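Methyltransferase FkbM (Methylobacillus flagellatus KT, PDB 2PY6) probably transfers methyl groups as a member of the FkbM methyltransferase family, with its substrate unspecified. Local coordinates at residues D21-A26 with A192-H197; A27-L30 with M35-I38. One frame throughout, in Å; residues are numbered along the deposited sequence.

Both contacts use helix 19-32, and their centres lie about 10 Å apart. Contact 1 is buried. There 21-26 packs beside 192-197 of helix 184-199, far along the chain. Contact 2 is a surface contact. It turns the chain back on the same helix, setting 27-30 against the turn 35-38 that leads to helix 40-49. Their chemistry differs accordingly. Contact 1 mixes an aromatic-aliphatic touch with an amide, that of Asn195, which lies close to the neighbouring helix backbone and hydrogen-bonds the O of Met19. Contact 2 is wholly apolar, with a methyl over a phenyl ring. The two meet where Phe36 CE2 comes 3.9 Å from Ala26 O, a packing contact.

Contact 1. Residues D21-A26 with A192-H197; sequences DSFLAA and AVLNFH. With EDO (1,2-ethanediol), chain C.
Asn195 and Leu194 meet Ser22 and Phe23 in a near-parallel helix pair. The axes of 21-26 and 192-197, on helices 19-32 and 184-199, run 9.3 Å apart at 27°. Side chains of the pair also touch helices 171-180 and 203-208. Asn195 reaches across with its amide. CG stands anti to the carbonyl carbon (chi1 -71°), and the amide ends beside the facing helix backbone. Asn195 OD1 comes 2.9 Å from Phe23 CA and 3.2 Å from Phe23 CB. It lies at the edge of the Phe23 ring, in its plane. The ring and amide planes are 35° apart. The other branch, Asn195 ND2, approaches Ser22 OG at 2.9 Å, but the angle is poor for a hydrogen bond. Both polar groups bond instead to the carbonyl O of Met19. That shared acceptor, in the first turn of helix 19-32, probably accounts for their closeness. It also gives the amide N of the buried Asn195 a partner.

Away from the facing helix, the His197 ring is at the edge of a 1,2-ethanediol, probably from the crystallisation liquor. The distance from His197 ND1 to the diol O2, 2.5 Å, is very short and doubtful in detail.

Phe23 carries the apolar half. Its CG is anti to the backbone N (chi1 163°), which sends the ring across to Leu194, met obliquely. Tyr191 also meets the Phe23 ring. Leu194 CB lies near both CD1 and CE1 of that ring, and Phe23 CE1 touches Leu194 CD1 at 3.6 Å.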
# COMPACT_ATOMS: atom_id res chain seq x y z
N ASP A 21 21.55 -20.63 -35.01
CA ASP A 21 22.98 -20.83 -34.92
C ASP A 21 23.47 -20.92 -33.49
O ASP A 21 24.24 -21.84 -33.16
CB ASP A 21 23.71 -19.73 -35.68
CG ASP A 21 23.51 -19.84 -37.18
OD1 ASP A 21 23.24 -20.95 -37.68
OD2 ASP A 21 23.68 -18.83 -37.87
N SER A 22 23.05 -19.98 -32.65
CA SER A 22 23.45 -19.99 -31.25
C SER A 22 22.97 -21.29 -30.55
O SER A 22 23.64 -21.81 -29.63
CB SER A 22 22.98 -18.70 -30.55
OG SER A 22 21.58 -18.57 -30.55
N PHE A 23 21.81 -21.80 -30.97
CA PHE A 23 21.24 -23.04 -30.41
C PHE A 23 22.20 -24.23 -30.58
O PHE A 23 22.48 -24.96 -29.61
CB PHE A 23 19.85 -23.34 -31.04
CG PHE A 23 19.36 -24.77 -30.86
CD1 PHE A 23 18.96 -25.25 -29.61
CD2 PHE A 23 19.26 -25.63 -31.95
CE1 PHE A 23 18.47 -26.54 -29.45
CE2 PHE A 23 18.76 -26.91 -31.81
CZ PHE A 23 18.36 -27.38 -30.55
N LEU A 24 22.68 -24.42 -31.79
CA LEU A 24 23.56 -25.52 -32.11
C LEU A 24 24.90 -25.37 -31.43
O LEU A 24 25.43 -26.34 -30.89
CB LEU A 24 23.72 -25.63 -33.63
CG LEU A 24 22.46 -26.02 -34.39
CD1 LEU A 24 22.70 -26.05 -35.92
CD2 LEU A 24 21.95 -27.36 -33.92
N ALA A 25 25.45 -24.16 -31.45
CA ALA A 25 26.71 -23.86 -30.76
C ALA A 25 26.60 -24.08 -29.25
O ALA A 25 27.52 -24.59 -28.62
CB ALA A 25 27.12 -22.41 -31.03
N ALA A 26 25.49 -23.66 -28.65
CA ALA A 26 25.31 -23.85 -27.21
C ALA A 26 25.19 -25.34 -26.86
O ALA A 26 25.73 -25.81 -25.86
CB ALA A 26 24.13 -23.10 -26.73
N ALA A 192 14.72 -19.45 -28.82
CA ALA A 192 14.97 -18.61 -27.64
C ALA A 192 14.75 -19.42 -26.33
O ALA A 192 15.56 -19.38 -25.41
CB ALA A 192 14.07 -17.35 -27.69
N VAL A 193 13.67 -20.20 -26.28
CA VAL A 193 13.41 -21.03 -25.09
C VAL A 193 14.48 -22.12 -24.87
O VAL A 193 14.92 -22.35 -23.76
CB VAL A 193 12.03 -21.68 -25.20
CG1 VAL A 193 11.81 -22.77 -24.09
CG2 VAL A 193 10.96 -20.59 -25.16
N LEU A 194 14.87 -22.79 -25.95
CA LEU A 194 15.89 -23.82 -25.89
C LEU A 194 17.24 -23.19 -25.56
O LEU A 194 18.01 -23.78 -24.83
CB LEU A 194 15.95 -24.57 -27.21
CG LEU A 194 14.66 -25.25 -27.69
CD1 LEU A 194 14.94 -25.90 -29.04
CD2 LEU A 194 14.07 -26.28 -26.71
N ASN A 195 17.52 -22.01 -26.09
CA ASN A 195 18.76 -21.32 -25.73
C ASN A 195 18.77 -20.93 -24.26
O ASN A 195 19.80 -21.07 -23.62
CB ASN A 195 19.03 -20.13 -26.64
CG ASN A 195 19.42 -20.57 -28.05
OD1 ASN A 195 19.75 -21.71 -28.26
ND2 ASN A 195 19.33 -19.67 -29.00
N PHE A 196 17.64 -20.47 -23.70
CA PHE A 196 17.62 -20.21 -22.25
C PHE A 196 18.06 -21.44 -21.40
O PHE A 196 18.92 -21.32 -20.51
CB PHE A 196 16.24 -19.77 -21.80
CG PHE A 196 16.06 -19.87 -20.30
CD1 PHE A 196 16.71 -19.01 -19.47
CD2 PHE A 196 15.25 -20.87 -19.75
CE1 PHE A 196 16.53 -19.11 -18.09
CE2 PHE A 196 15.08 -20.98 -18.39
CZ PHE A 196 15.70 -20.09 -17.57
N HIS A 197 17.47 -22.59 -21.67
CA HIS A 197 17.80 -23.84 -21.00
C HIS A 197 19.25 -24.27 -21.26
O HIS A 197 19.91 -24.75 -20.36
CB HIS A 197 16.82 -24.97 -21.38
CG HIS A 197 15.40 -24.72 -20.97
ND1 HIS A 197 15.00 -24.67 -19.65
CD2 HIS A 197 14.28 -24.50 -21.71
CE1 HIS A 197 13.71 -24.40 -19.59
NE2 HIS A 197 13.25 -24.29 -20.83
C1 EDO C . 18.85 -24.51 -17.40
O1 EDO C . 19.47 -23.28 -17.61
C2 EDO C . 17.37 -24.33 -17.05
O2 EDO C . 16.57 -25.26 -17.80

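Contact 2. Residues A27-L30 with M35-I38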
# COMPACT_ATOMS: atom_id res chain seq x y z
N ALA A 27 24.49 -26.10 -27.69
CA ALA A 27 24.30 -27.50 -27.44
C ALA A 27 25.62 -28.26 -27.57
O ALA A 27 25.89 -29.19 -26.80
CB ALA A 27 23.27 -28.04 -28.41
N ASP A 28 26.45 -27.86 -28.52
CA ASP A 28 27.74 -28.50 -28.66
C ASP A 28 28.65 -28.17 -27.49
O ASP A 28 29.34 -29.06 -26.99
CB ASP A 28 28.41 -28.17 -29.99
CG ASP A 28 27.75 -28.88 -31.19
OD1 ASP A 28 26.87 -29.75 -30.99
OD2 ASP A 28 28.13 -28.57 -32.34
N ALA A 29 28.61 -26.91 -27.04
CA ALA A 29 29.45 -26.43 -25.95
C ALA A 29 29.11 -27.18 -24.66
O ALA A 29 30.00 -27.73 -24.02
CB ALA A 29 29.29 -24.93 -25.78
N LEU A 30 27.82 -27.22 -24.33
CA LEU A 30 27.33 -27.95 -23.14
C LEU A 30 27.64 -29.45 -23.13
O LEU A 30 27.95 -30.03 -22.06
CB LEU A 30 25.82 -27.75 -22.98
CG LEU A 30 25.19 -28.38 -21.72
CD1 LEU A 30 25.74 -27.85 -20.40
CD2 LEU A 30 23.71 -28.21 -21.74
N MSE A 35 29.96 -27.25 -17.17
CA MSE A 35 29.99 -25.92 -16.58
C MSE A 35 29.75 -24.82 -17.63
O MSE A 35 29.85 -23.63 -17.33
CB MSE A 35 31.34 -25.73 -15.86
CG MSE A 35 31.57 -26.72 -14.72
SE MSE A 35 30.19 -26.47 -13.36
CE MSE A 35 30.94 -24.88 -12.44
N PHE A 36 29.37 -25.22 -18.86
CA PHE A 36 29.05 -24.27 -19.90
C PHE A 36 28.00 -23.33 -19.37
O PHE A 36 27.02 -23.77 -18.74
CB PHE A 36 28.48 -24.94 -21.15
CG PHE A 36 27.94 -23.92 -22.17
CD1 PHE A 36 28.81 -23.12 -22.91
CD2 PHE A 36 26.58 -23.77 -22.37
CE1 PHE A 36 28.35 -22.21 -23.83
CE2 PHE A 36 26.11 -22.89 -23.29
CZ PHE A 36 26.99 -22.08 -24.03
N GLY A 37 28.17 -22.05 -19.59
CA GLY A 37 27.16 -21.10 -19.12
C GLY A 37 27.40 -20.58 -17.70
O GLY A 37 26.65 -19.69 -17.23
N ILE A 38 28.41 -21.11 -17.01
CA ILE A 38 28.74 -20.66 -15.68
C ILE A 38 29.86 -19.59 -15.78
O ILE A 38 30.84 -19.79 -16.47
CB ILE A 38 29.16 -21.83 -14.76
CG1 ILE A 38 28.05 -22.91 -14.75
CG2 ILE A 38 29.47 -21.34 -13.34
CD1 ILE A 38 26.65 -22.38 -14.39
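This is an apolar contact between a helix and the turn that follows it, at the surface of the chain. Ala29 and Leu30, near the C-terminal end of helix 19-32, receive the side chain of Phe36 from the loop before helix 40-49. The nearest backbones are those of Leu30 and Phe36, with CA atoms 5.2 Å apart. Ala29 makes the tightest touch. Ala29 CB lies over one face of the Phe36 ring, 3.8 Å from the centroid and 28° off the ring normal. This is a CH-pi contact. The methyl is offset toward the rim, with Ala29 CB 3.4 Å from Phe36 CD1 and nearly as close to Phe36 CE1.

Phe36 sits in a type II beta turn from Met35 to Ile38, closed by Ile38 N to Met35 O at 2.9 Å. Phe36 and Gly37 are its two central residues. Gly37 has a positive phi of 89°, where a CB would press against the carbonyl O of Phe36. In Phe36 the phenyl group extends opposite the backbone N (chi1 172°), which carries the ring over to Ala29. Leu30 meets the root of this side chain. Leu30 CD1 lies 4.1 Å from Phe36 CB, and the two side chains cross at about a right angle. Phe36 CB also lies 3.8 Å from Leu30 CA, so the backbone of the helix shares in the packing.

An alanine in place of Phe36 would probably leave the Ala29 methyl without its aromatic partner and open a gap between turn and helix. Thr199 of helix 184-199 also touches Phe36. On the backbone side, Arg148 NH1 hydrogen-bonds Phe36 O, and Gln145 NE2 hydrogen-bonds Gly37 O.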